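Local coordinates for protein CPn_0803/CP_1068/CPj0803/CpB0832 (Chlamydophila pneumoniae, PDB 3Q9D), which is of unknown function but is a coiled-coil protein that may be associated with the needle tip of the chlamydial type III secretion system, at residues D48-K59 and Q109-F120; F71-F79 and F91-G99. All blocks are in the same frame, centred on the assembly; numbering follows the deposited sequence. Where two conformers were deposited one is given.

Contact 1 of 2, residues D48-K59 and Q109-F120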
loop_
_atom_site.group_PDB
_atom_site.type_symbol
_atom_site.label_atom_id
_atom_site.label_comp_id
_atom_site.label_asym_id
_atom_site.label_seq_id
_atom_site.Cartn_x
_atom_site.Cartn_y
_atom_site.Cartn_z
ATOM N N ASP A 48 9.927 -32.860 25.772
ATOM C CA ASP A 48 10.630 -32.410 24.560
ATOM C C ASP A 48 9.625 -31.897 23.552
ATOM O O ASP A 48 9.927 -31.031 22.709
ATOM C CB ASP A 48 11.419 -33.550 23.898
ATOM C CG ASP A 48 12.711 -33.890 24.636
ATOM O OD1 ASP A 48 13.141 -33.089 25.496
ATOM O OD2 ASP A 48 13.306 -34.958 24.338
ATOM N N ASN A 49 8.423 -32.451 23.623
ATOM C CA ASN A 49 7.416 -32.095 22.654
ATOM C C ASN A 49 7.096 -30.598 22.691
ATOM O O ASN A 49 6.735 -30.024 21.662
ATOM C CB ASN A 49 6.157 -32.931 22.859
ATOM C CG ASN A 49 5.436 -33.211 21.558
ATOM O OD1 ASN A 49 6.062 -33.322 20.499
ATOM N ND2 ASN A 49 4.113 -33.315 21.623
ATOM N N VAL A 50 7.249 -29.968 23.861
ATOM C CA VAL A 50 6.908 -28.557 24.029
ATOM C C VAL A 50 7.847 -27.655 23.227
ATOM O O VAL A 50 7.416 -26.691 22.611
ATOM C CB VAL A 50 6.926 -28.128 25.519
ATOM C CG1 VAL A 50 6.585 -26.651 25.663
ATOM C CG2 VAL A 50 5.956 -28.978 26.328
ATOM N N PHE A 51 9.138 -27.970 23.256
ATOM C CA PHE A 51 10.101 -27.199 22.500
ATOM C C PHE A 51 9.812 -27.337 21.022
ATOM O O PHE A 51 9.981 -26.386 20.267
ATOM C CB PHE A 51 11.530 -27.649 22.789
ATOM C CG PHE A 51 12.031 -27.222 24.151
ATOM C CD1 PHE A 51 12.750 -26.045 24.300
ATOM C CD2 PHE A 51 11.762 -27.988 25.278
ATOM C CE1 PHE A 51 13.202 -25.646 25.546
ATOM C CE2 PHE A 51 12.213 -27.592 26.528
ATOM C CZ PHE A 51 12.933 -26.417 26.657
ATOM N N LEU A 52 9.471 -28.548 20.591
ATOM C CA LEU A 52 9.174 -28.791 19.182
ATOM C C LEU A 52 7.926 -28.055 18.703
ATOM O O LEU A 52 7.923 -27.449 17.635
ATOM C CB LEU A 52 9.026 -30.290 18.920
ATOM C CG LEU A 52 8.996 -30.717 17.451
ATOM C CD1 LEU A 52 10.229 -30.216 16.719
ATOM C CD2 LEU A 52 8.873 -32.227 17.331
ATOM N N LEU A 53 6.861 -28.129 19.492
ATOM C CA LEU A 53 5.620 -27.438 19.170
ATOM C C LEU A 53 5.817 -25.925 19.168
ATOM O O LEU A 53 5.300 -25.223 18.303
ATOM C CB LEU A 53 4.522 -27.820 20.163
ATOM C CG LEU A 53 3.521 -28.882 19.707
ATOM C CD1 LEU A 53 3.667 -30.143 20.543
ATOM C CD2 LEU A 53 2.102 -28.344 19.791
ATOM N N LEU A 54 6.574 -25.431 20.143
ATOM C CA LEU A 54 6.844 -24.008 20.258
ATOM C C LEU A 54 7.624 -23.512 19.052
ATOM O O LEU A 54 7.339 -22.446 18.514
ATOM C CB LEU A 54 7.621 -23.718 21.541
ATOM C CG LEU A 54 7.941 -22.252 21.833
ATOM C CD1 LEU A 54 6.668 -21.426 21.877
ATOM C CD2 LEU A 54 8.711 -22.130 23.135
ATOM N N GLU A 55 8.603 -24.299 18.621
ATOM C CA GLU A 55 9.408 -23.921 17.457
ATOM C C GLU A 55 8.554 -23.806 16.196
ATOM O O GLU A 55 8.685 -22.840 15.441
ATOM C CB GLU A 55 10.528 -24.929 17.211
ATOM C CG GLU A 55 11.417 -24.556 16.031
ATOM C CD GLU A 55 12.479 -25.616 15.731
ATOM O OE1 GLU A 55 12.106 -26.746 15.336
ATOM O OE2 GLU A 55 13.682 -25.319 15.897
ATOM N N GLY A 56 7.703 -24.799 15.952
ATOM C CA GLY A 56 6.821 -24.768 14.788
ATOM C C GLY A 56 5.907 -23.550 14.804
ATOM O O GLY A 56 5.727 -22.885 13.793
ATOM N N ASN A 57 5.317 -23.255 15.957
ATOM C CA ASN A 57 4.454 -22.085 16.094
ATOM C C ASN A 57 5.185 -20.742 15.882
ATOM O O ASN A 57 4.664 -19.823 15.246
ATOM C CB ASN A 57 3.739 -22.143 17.455
ATOM C CG ASN A 57 2.622 -23.173 17.461
ATOM O OD1 ASN A 57 1.855 -23.241 16.504
ATOM N ND2 ASN A 57 2.533 -23.983 18.514
ATOM N N LEU A 58 6.407 -20.647 16.382
ATOM C CA LEU A 58 7.205 -19.451 16.175
ATOM C C LEU A 58 7.639 -19.355 14.711
ATOM O O LEU A 58 7.587 -18.277 14.119
ATOM C CB LEU A 58 8.412 -19.427 17.104
ATOM C CG LEU A 58 8.097 -19.297 18.598
ATOM C CD1 LEU A 58 9.343 -19.542 19.438
ATOM C CD2 LEU A 58 7.478 -17.953 18.949
ATOM N N LYS A 59 8.092 -20.464 14.133
ATOM C CA LYS A 59 8.412 -20.438 12.709
ATOM C C LYS A 59 7.226 -19.921 11.904
ATOM O O LYS A 59 7.401 -19.165 10.961
ATOM C CB LYS A 59 8.803 -21.824 12.195
ATOM C CG LYS A 59 10.251 -22.226 12.579
ATOM C CD LYS A 59 10.559 -23.641 12.068
ATOM C CE LYS A 59 12.042 -23.998 12.317
ATOM N NZ LYS A 59 12.962 -23.086 11.529
ATOM N N GLN A 109 17.472 -30.520 25.577
ATOM C CA GLN A 109 16.595 -29.367 25.709
ATOM C C GLN A 109 17.400 -28.080 25.759
ATOM O O GLN A 109 16.984 -27.060 25.221
ATOM C CB GLN A 109 15.706 -29.507 26.942
ATOM C CG GLN A 109 14.644 -30.588 26.787
ATOM C CD GLN A 109 13.555 -30.495 27.849
ATOM O OE1 GLN A 109 13.741 -29.869 28.889
ATOM N NE2 GLN A 109 12.402 -31.103 27.574
ATOM N N LYS A 110 18.564 -28.121 26.400
ATOM C CA LYS A 110 19.394 -26.928 26.420
ATOM C C LYS A 110 19.785 -26.552 24.994
ATOM O O LYS A 110 19.705 -25.374 24.616
ATOM C CB LYS A 110 20.628 -27.102 27.300
ATOM C CG LYS A 110 21.397 -25.821 27.530
ATOM C CD LYS A 110 22.652 -26.080 28.404
ATOM C CE LYS A 110 22.281 -26.468 29.832
ATOM N NZ LYS A 110 23.497 -26.692 30.702
ATOM N N GLN A 111 20.198 -27.538 24.198
ATOM C CA GLN A 111 20.501 -27.285 22.786
ATOM C C GLN A 111 19.324 -26.682 22.012
ATOM O O GLN A 111 19.499 -25.779 21.173
ATOM C CB GLN A 111 20.966 -28.566 22.085
ATOM C CG GLN A 111 22.351 -29.043 22.481
ATOM C CD GLN A 111 22.815 -30.209 21.618
ATOM O OE1 GLN A 111 22.006 -30.866 20.956
ATOM N NE2 GLN A 111 24.122 -30.461 21.610
ATOM N N ALA A 112 18.123 -27.188 22.272
ATOM C CA ALA A 112 16.949 -26.666 21.578
ATOM C C ALA A 112 16.675 -25.225 22.008
ATOM O O ALA A 112 16.328 -24.393 21.180
ATOM C CB ALA A 112 15.722 -27.554 21.818
ATOM N N ALA A 113 16.837 -24.931 23.301
ATOM C CA ALA A 113 16.641 -23.570 23.796
ATOM C C ALA A 113 17.630 -22.629 23.111
ATOM O O ALA A 113 17.249 -21.541 22.666
ATOM C CB ALA A 113 16.795 -23.488 25.347
ATOM N N HIS A 114 18.895 -23.046 23.010
ATOM C CA HIS A 114 19.885 -22.198 22.331
ATOM C C HIS A 114 19.511 -21.963 20.874
ATOM O O HIS A 114 19.706 -20.875 20.353
ATOM C CB HIS A 114 21.304 -22.769 22.453
ATOM C CG HIS A 114 21.857 -22.665 23.841
ATOM N ND1 HIS A 114 21.513 -21.643 24.694
ATOM C CD2 HIS A 114 22.703 -23.462 24.529
ATOM C CE1 HIS A 114 22.136 -21.805 25.849
ATOM N NE2 HIS A 114 22.863 -22.899 25.774
ATOM N N SER A 115 18.948 -22.979 20.228
ATOM C CA SER A 115 18.557 -22.845 18.830
ATOM C C SER A 115 17.394 -21.844 18.706
ATOM O O SER A 115 17.371 -21.005 17.790
ATOM C CB SER A 115 18.147 -24.210 18.261
ATOM O OG SER A 115 17.705 -24.087 16.929
ATOM N N LEU A 116 16.435 -21.935 19.625
ATOM C CA LEU A 116 15.279 -21.028 19.624
ATOM C C LEU A 116 15.717 -19.597 19.892
ATOM O O LEU A 116 15.207 -18.647 19.285
ATOM C CB LEU A 116 14.259 -21.436 20.685
ATOM C CG LEU A 116 13.454 -22.713 20.409
ATOM C CD1 LEU A 116 12.550 -23.006 21.619
ATOM C CD2 LEU A 116 12.638 -22.621 19.095
ATOM N N ILE A 117 16.676 -19.442 20.791
ATOM C CA ILE A 117 17.204 -18.118 21.098
ATOM C C ILE A 117 17.857 -17.528 19.848
ATOM O O ILE A 117 17.583 -16.383 19.468
ATOM C CB ILE A 117 18.220 -18.169 22.265
ATOM C CG1 ILE A 117 17.480 -18.449 23.579
ATOM C CG2 ILE A 117 18.975 -16.854 22.366
ATOM C CD1 ILE A 117 18.432 -18.695 24.792
ATOM N N ALA A 118 18.704 -18.326 19.197
ATOM C CA ALA A 118 19.413 -17.873 18.011
ATOM C C ALA A 118 18.429 -17.518 16.904
ATOM O O ALA A 118 18.575 -16.497 16.241
ATOM C CB ALA A 118 20.411 -18.942 17.528
ATOM N N GLU A 119 17.420 -18.358 16.701
ATOM C CA GLU A 119 16.472 -18.106 15.621
ATOM C C GLU A 119 15.493 -16.945 15.902
ATOM O O GLU A 119 15.126 -16.181 15.002
ATOM C CB GLU A 119 15.712 -19.391 15.276
ATOM C CG GLU A 119 14.835 -19.270 14.015
ATOM C CD GLU A 119 14.364 -20.633 13.507
ATOM O OE1 GLU A 119 14.793 -21.662 14.079
ATOM O OE2 GLU A 119 13.580 -20.682 12.530
ATOM N N PHE A 120 15.079 -16.780 17.147
ATOM C CA PHE A 120 13.899 -15.941 17.401
ATOM C C PHE A 120 14.087 -14.737 18.280
ATOM O O PHE A 120 13.220 -13.866 18.300
ATOM C CB PHE A 120 12.743 -16.798 17.944
ATOM C CG PHE A 120 12.269 -17.812 16.965
ATOM C CD1 PHE A 120 11.632 -17.403 15.799
ATOM C CD2 PHE A 120 12.486 -19.153 17.177
ATOM C CE1 PHE A 120 11.203 -18.314 14.877
ATOM C CE2 PHE A 120 12.069 -20.094 16.243
ATOM C CZ PHE A 120 11.407 -19.672 15.092
HETATM O O HOH W 1 15.177 -23.168 16.529
HETATM O O HOH W 2 15.690 -23.818 12.806
#

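Contact 2 of 2, residues F71-F79 and F91-G99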
loop_
_atom_site.group_PDB
_atom_site.type_symbol
_atom_site.label_atom_id
_atom_site.label_comp_id
_atom_site.label_asym_id
_atom_site.label_seq_id
_atom_site.Cartn_x
_atom_site.Cartn_y
_atom_site.Cartn_z
ATOM N N PHE A 71 4.229 -8.950 18.114
ATOM C CA PHE A 71 4.662 -9.200 19.484
ATOM C C PHE A 71 3.540 -9.795 20.325
ATOM O O PHE A 71 3.733 -10.754 21.078
ATOM C CB PHE A 71 5.194 -7.941 20.174
ATOM C CG PHE A 71 5.721 -8.235 21.545
ATOM C CD1 PHE A 71 6.897 -8.949 21.695
ATOM C CD2 PHE A 71 5.005 -7.884 22.669
ATOM C CE1 PHE A 71 7.392 -9.251 22.961
ATOM C CE2 PHE A 71 5.480 -8.191 23.951
ATOM C CZ PHE A 71 6.667 -8.884 24.094
ATOM N N ARG A 72 2.337 -9.257 20.172
ATOM C CA ARG A 72 1.204 -9.828 20.879
ATOM C C ARG A 72 0.871 -11.236 20.406
ATOM O O ARG A 72 0.429 -12.072 21.190
ATOM C CB ARG A 72 -0.013 -8.893 20.801
ATOM C CG ARG A 72 0.011 -7.889 21.972
ATOM C CD ARG A 72 -1.020 -6.795 21.845
ATOM N NE ARG A 72 -0.759 -5.927 20.700
ATOM C CZ ARG A 72 -1.217 -4.682 20.585
ATOM N NH1 ARG A 72 -1.951 -4.158 21.555
ATOM N NH2 ARG A 72 -0.929 -3.960 19.503
ATOM N N GLU A 73 1.086 -11.504 19.123
ATOM C CA GLU A 73 0.815 -12.844 18.612
ATOM C C GLU A 73 1.792 -13.851 19.226
ATOM O O GLU A 73 1.410 -14.961 19.595
ATOM C CB GLU A 73 0.929 -12.867 17.081
ATOM C CG GLU A 73 0.515 -14.199 16.477
ATOM C CD GLU A 73 0.475 -14.177 14.941
ATOM O OE1 GLU A 73 0.968 -13.192 14.344
ATOM O OE2 GLU A 73 -0.046 -15.159 14.344
ATOM N N PHE A 74 3.054 -13.446 19.332
ATOM C CA PHE A 74 4.063 -14.221 20.030
ATOM C C PHE A 74 3.691 -14.489 21.507
ATOM O O PHE A 74 3.814 -15.611 21.996
ATOM C CB PHE A 74 5.413 -13.499 19.938
ATOM C CG PHE A 74 6.355 -13.840 21.053
ATOM C CD1 PHE A 74 7.048 -15.044 21.057
ATOM C CD2 PHE A 74 6.556 -12.948 22.102
ATOM C CE1 PHE A 74 7.939 -15.365 22.118
ATOM C CE2 PHE A 74 7.439 -13.255 23.148
ATOM C CZ PHE A 74 8.120 -14.454 23.156
ATOM N N GLN A 75 3.260 -13.466 22.231
ATOM C CA GLN A 75 2.851 -13.689 23.621
ATOM C C GLN A 75 1.747 -14.721 23.689
ATOM O O GLN A 75 1.729 -15.556 24.571
ATOM C CB GLN A 75 2.350 -12.381 24.248
ATOM C CG GLN A 75 3.445 -11.339 24.448
ATOM C CD GLN A 75 2.887 -10.084 25.089
ATOM O OE1 GLN A 75 1.994 -9.446 24.535
ATOM N NE2 GLN A 75 3.381 -9.750 26.280
ATOM N N ASN A 76 0.810 -14.652 22.757
ATOM C CA ASN A 76 -0.314 -15.603 22.738
ATOM C C ASN A 76 0.167 -17.046 22.519
ATOM O O ASN A 76 -0.328 -17.973 23.152
ATOM C CB ASN A 76 -1.324 -15.206 21.662
ATOM C CG ASN A 76 -2.526 -16.137 21.617
ATOM O OD1 ASN A 76 -3.294 -16.204 22.571
ATOM N ND2 ASN A 76 -2.686 -16.863 20.513
ATOM N N VAL A 77 1.157 -17.213 21.643
ATOM C CA VAL A 77 1.805 -18.506 21.418
ATOM C C VAL A 77 2.453 -19.035 22.696
ATOM O O VAL A 77 2.301 -20.206 23.048
ATOM C CB VAL A 77 2.882 -18.386 20.303
ATOM C CG1 VAL A 77 3.853 -19.578 20.335
ATOM C CG2 VAL A 77 2.193 -18.280 18.930
ATOM N N VAL A 78 3.165 -18.168 23.407
ATOM C CA VAL A 78 3.772 -18.595 24.662
ATOM C C VAL A 78 2.714 -18.983 25.704
ATOM O O VAL A 78 2.823 -20.030 26.349
ATOM C CB VAL A 78 4.732 -17.528 25.232
ATOM C CG1 VAL A 78 5.229 -17.962 26.623
ATOM C CG2 VAL A 78 5.933 -17.337 24.288
ATOM N N PHE A 79 1.685 -18.156 25.858
ATOM C CA PHE A 79 0.647 -18.463 26.830
ATOM C C PHE A 79 -0.070 -19.766 26.476
ATOM O O PHE A 79 -0.317 -20.595 27.352
ATOM C CB PHE A 79 -0.322 -17.288 26.995
ATOM C CG PHE A 79 0.255 -16.147 27.799
ATOM C CD1 PHE A 79 0.815 -16.379 29.051
ATOM C CD2 PHE A 79 0.253 -14.849 27.299
ATOM C CE1 PHE A 79 1.358 -15.332 29.796
ATOM C CE2 PHE A 79 0.781 -13.796 28.039
ATOM C CZ PHE A 79 1.344 -14.042 29.288
ATOM N N PHE A 91 9.312 -18.784 31.875
ATOM C CA PHE A 91 10.530 -19.457 31.450
ATOM C C PHE A 91 10.799 -19.124 29.984
ATOM O O PHE A 91 11.907 -18.729 29.622
ATOM C CB PHE A 91 10.408 -20.967 31.635
ATOM C CG PHE A 91 11.565 -21.737 31.069
ATOM C CD1 PHE A 91 12.821 -21.639 31.644
ATOM C CD2 PHE A 91 11.400 -22.554 29.965
ATOM C CE1 PHE A 91 13.899 -22.340 31.130
ATOM C CE2 PHE A 91 12.473 -23.266 29.448
ATOM C CZ PHE A 91 13.725 -23.152 30.035
ATOM N N PHE A 92 9.782 -19.274 29.141
ATOM C CA PHE A 92 9.967 -19.004 27.713
ATOM C C PHE A 92 10.142 -17.528 27.370
ATOM O O PHE A 92 10.895 -17.188 26.455
ATOM C CB PHE A 92 8.850 -19.647 26.881
ATOM C CG PHE A 92 9.001 -21.141 26.736
ATOM C CD1 PHE A 92 10.121 -21.674 26.105
ATOM C CD2 PHE A 92 8.031 -22.006 27.219
ATOM C CE1 PHE A 92 10.276 -23.051 25.967
ATOM C CE2 PHE A 92 8.170 -23.375 27.090
ATOM C CZ PHE A 92 9.293 -23.902 26.464
ATOM N N PHE A 93 9.462 -16.643 28.105
ATOM C CA PHE A 93 9.671 -15.202 27.920
ATOM C C PHE A 93 11.109 -14.780 28.278
ATOM O O PHE A 93 11.738 -14.045 27.534
ATOM C CB PHE A 93 8.670 -14.385 28.749
ATOM C CG PHE A 93 7.250 -14.416 28.202
ATOM C CD1 PHE A 93 7.009 -14.284 26.835
ATOM C CD2 PHE A 93 6.168 -14.584 29.055
ATOM C CE1 PHE A 93 5.677 -14.303 26.323
ATOM C CE2 PHE A 93 4.847 -14.609 28.560
ATOM C CZ PHE A 93 4.614 -14.476 27.189
ATOM N N GLU A 94 11.614 -15.220 29.424
ATOM C CA GLU A 94 13.018 -14.932 29.780
ATOM C C GLU A 94 13.960 -15.469 28.703
ATOM O O GLU A 94 14.877 -14.778 28.244
ATOM C CB GLU A 94 13.374 -15.591 31.110
ATOM C CG GLU A 94 12.673 -15.015 32.310
ATOM C CD GLU A 94 13.165 -13.622 32.656
ATOM O OE1 GLU A 94 14.074 -13.115 31.960
ATOM O OE2 GLU A 94 12.642 -13.043 33.635
ATOM N N MET A 95 13.728 -16.714 28.296
ATOM C CA MET A 95 14.545 -17.348 27.266
ATOM C C MET A 95 14.527 -16.555 25.947
ATOM O O MET A 95 15.584 -16.182 25.404
ATOM C CB MET A 95 14.048 -18.775 27.004
ATOM C CG MET A 95 14.740 -19.447 25.820
ATOM S SD MET A 95 13.898 -20.935 25.218
ATOM C CE MET A 95 13.648 -21.803 26.766
ATOM N N LEU A 96 13.324 -16.289 25.440
ATOM C CA LEU A 96 13.144 -15.753 24.074
ATOM C C LEU A 96 13.200 -14.226 23.960
ATOM O O LEU A 96 13.554 -13.692 22.912
ATOM C CB LEU A 96 11.834 -16.270 23.472
ATOM C CG LEU A 96 11.788 -17.793 23.303
ATOM C CD1 LEU A 96 10.404 -18.239 22.859
ATOM C CD2 LEU A 96 12.841 -18.236 22.301
ATOM N N ILE A 97 12.830 -13.530 25.029
ATOM C CA ILE A 97 12.937 -12.072 25.040
ATOM C C ILE A 97 14.315 -11.637 25.548
ATOM O O ILE A 97 14.958 -10.776 24.945
ATOM C CB ILE A 97 11.823 -11.424 25.887
ATOM C CG1 ILE A 97 10.454 -11.636 25.227
ATOM C CG2 ILE A 97 12.071 -9.944 26.063
ATOM C CD1 ILE A 97 9.272 -11.230 26.150
ATOM N N ASN A 98 14.787 -12.266 26.627
ATOM C CA ASN A 98 16.062 -11.884 27.250
ATOM C C ASN A 98 17.274 -12.777 26.941
ATOM O O ASN A 98 18.375 -12.462 27.360
ATOM C CB ASN A 98 15.898 -11.767 28.773
ATOM C CG ASN A 98 14.950 -10.657 29.158
ATOM O OD1 ASN A 98 14.804 -9.693 28.414
ATOM N ND2 ASN A 98 14.291 -10.785 30.311
ATOM N N GLY A 99 17.070 -13.885 26.233
ATOM C CA GLY A 99 18.144 -14.839 25.975
ATOM C C GLY A 99 18.698 -15.527 27.226
ATOM O O GLY A 99 19.827 -16.045 27.224
#

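Contact 1 of 2, residues D48-K59 and Q109-F120
With CG set opposite its own carbonyl carbon (chi1 -73°), Phe-51 brings its ring against segment 109-120, and Gln-109, with the same kind of first torsion and an extended chain beyond CG, brings its amide obliquely against that ring, the two side chains crossing at about a right angle. CE2 of Phe-51 comes 3.5 Å from CD of Gln-109. The amide is then turned to Asp-48: Gln-109 NE2 donates to Asp-48 OD1 over 3.0 Å, a bent bond (144°) that meets the oxygen on its anti side, while NE2 also serves Leu-46 O. Phe-51 is a knob in a hole formed by Gln-109, Ala-112, Ala-113 and Leu-116, where two alanines are small enough to admit a ring. A single knob in a hole between segments running nearly parallel (15°) is the kind of fit from which coiled coils are built. One turn on, Leu-116 CD2 rests on the aliphatic start of Glu-55, 3.7 Å from its CB. Leu-58 CB sits over the centre of one face of the Phe-120 ring in a CH-pi contact, and Glu-119 CG covers the opposite face. At the polar border Lys-59 NZ reaches the syn lone pair of Glu-119 OE2 at 2.7 Å, a salt bridge whose lysine also bonds Ala-118 O of a neighbouring subunit. Glu-55 and Glu-119 would probably repel, but one water donates to both carboxylates and accepts from Ser-115 OG.

Contact 2 of 2, residues F71-F79 and F91-G99
The helical segments 71-79 and 91-98 pack with their axes 10.4 Å apart at closest approach and their directions 143° apart, a slanted antiparallel pair in which the CA atoms of Val-78 and Phe-92 come nearest, at 6.9 Å. The side chain that spans the gap is Phe-93, whose CG lies beside its backbone N (chi1 -73°), bringing the ring into a hole made by Phe-74, Gln-75, Val-78 and Phe-79. The branched Val-78 suits the floor of this hole: its CG1 stands over one face of the Phe-93 ring in a CH-pi contact, 3.7 Å from the centroid, while its CB is 3.5 Å from Phe-93 CE1. The rim of the same ring meets three neighbours. It points edge-on at the face of Phe-79, a T-shaped pair with planes at 75° and Phe-93 CE2 3.6 Å from Phe-79 CZ. Phe-74 lies obliquely beside it, the two side chains passing in opposite directions, and the backbone CA of Gln-75 fills in between. A flat aromatic serves well here because it can take an aliphatic group on its face and ring atoms round its edge at once. Farther along, Leu-96 CD1 touches the edge of Phe-74, 3.9 Å from its CE1, and Ile-97 extends CD1 to the edge of Phe-71, 4.1 Å from its CZ. The contact is almost wholly apolar, an aromatic cluster of Phe-74, Phe-79 and Phe-93 with Phe-93 fitting as a knob into a hole, as in the interface of an antiparallel helical hairpin, here lying partly at the surface.

How the contacts relate
From the N terminus the chain runs through helix 48-61, then helix 70-82, and turns back along helix 86-98 to close contact 2, a short excursion of 11 residues, most of them helical, between segments 71-79 and 91-99. It then enters helix 107-133, which returns to the first helix in contact 1 across 49 intervening residues. Contact 2 therefore lies wholly within the longer excursion that contact 1 closes, and the two do not cross. Their centres are about 11 Å apart and they meet directly: Leu-54 packs on Phe-92 and Val-77, Leu-58 on Phe-74, and Ile-117 on Met-95. Together they tie four successive helices into one helical bundle, which precedes the three-stranded antiparallel sheet in the chain.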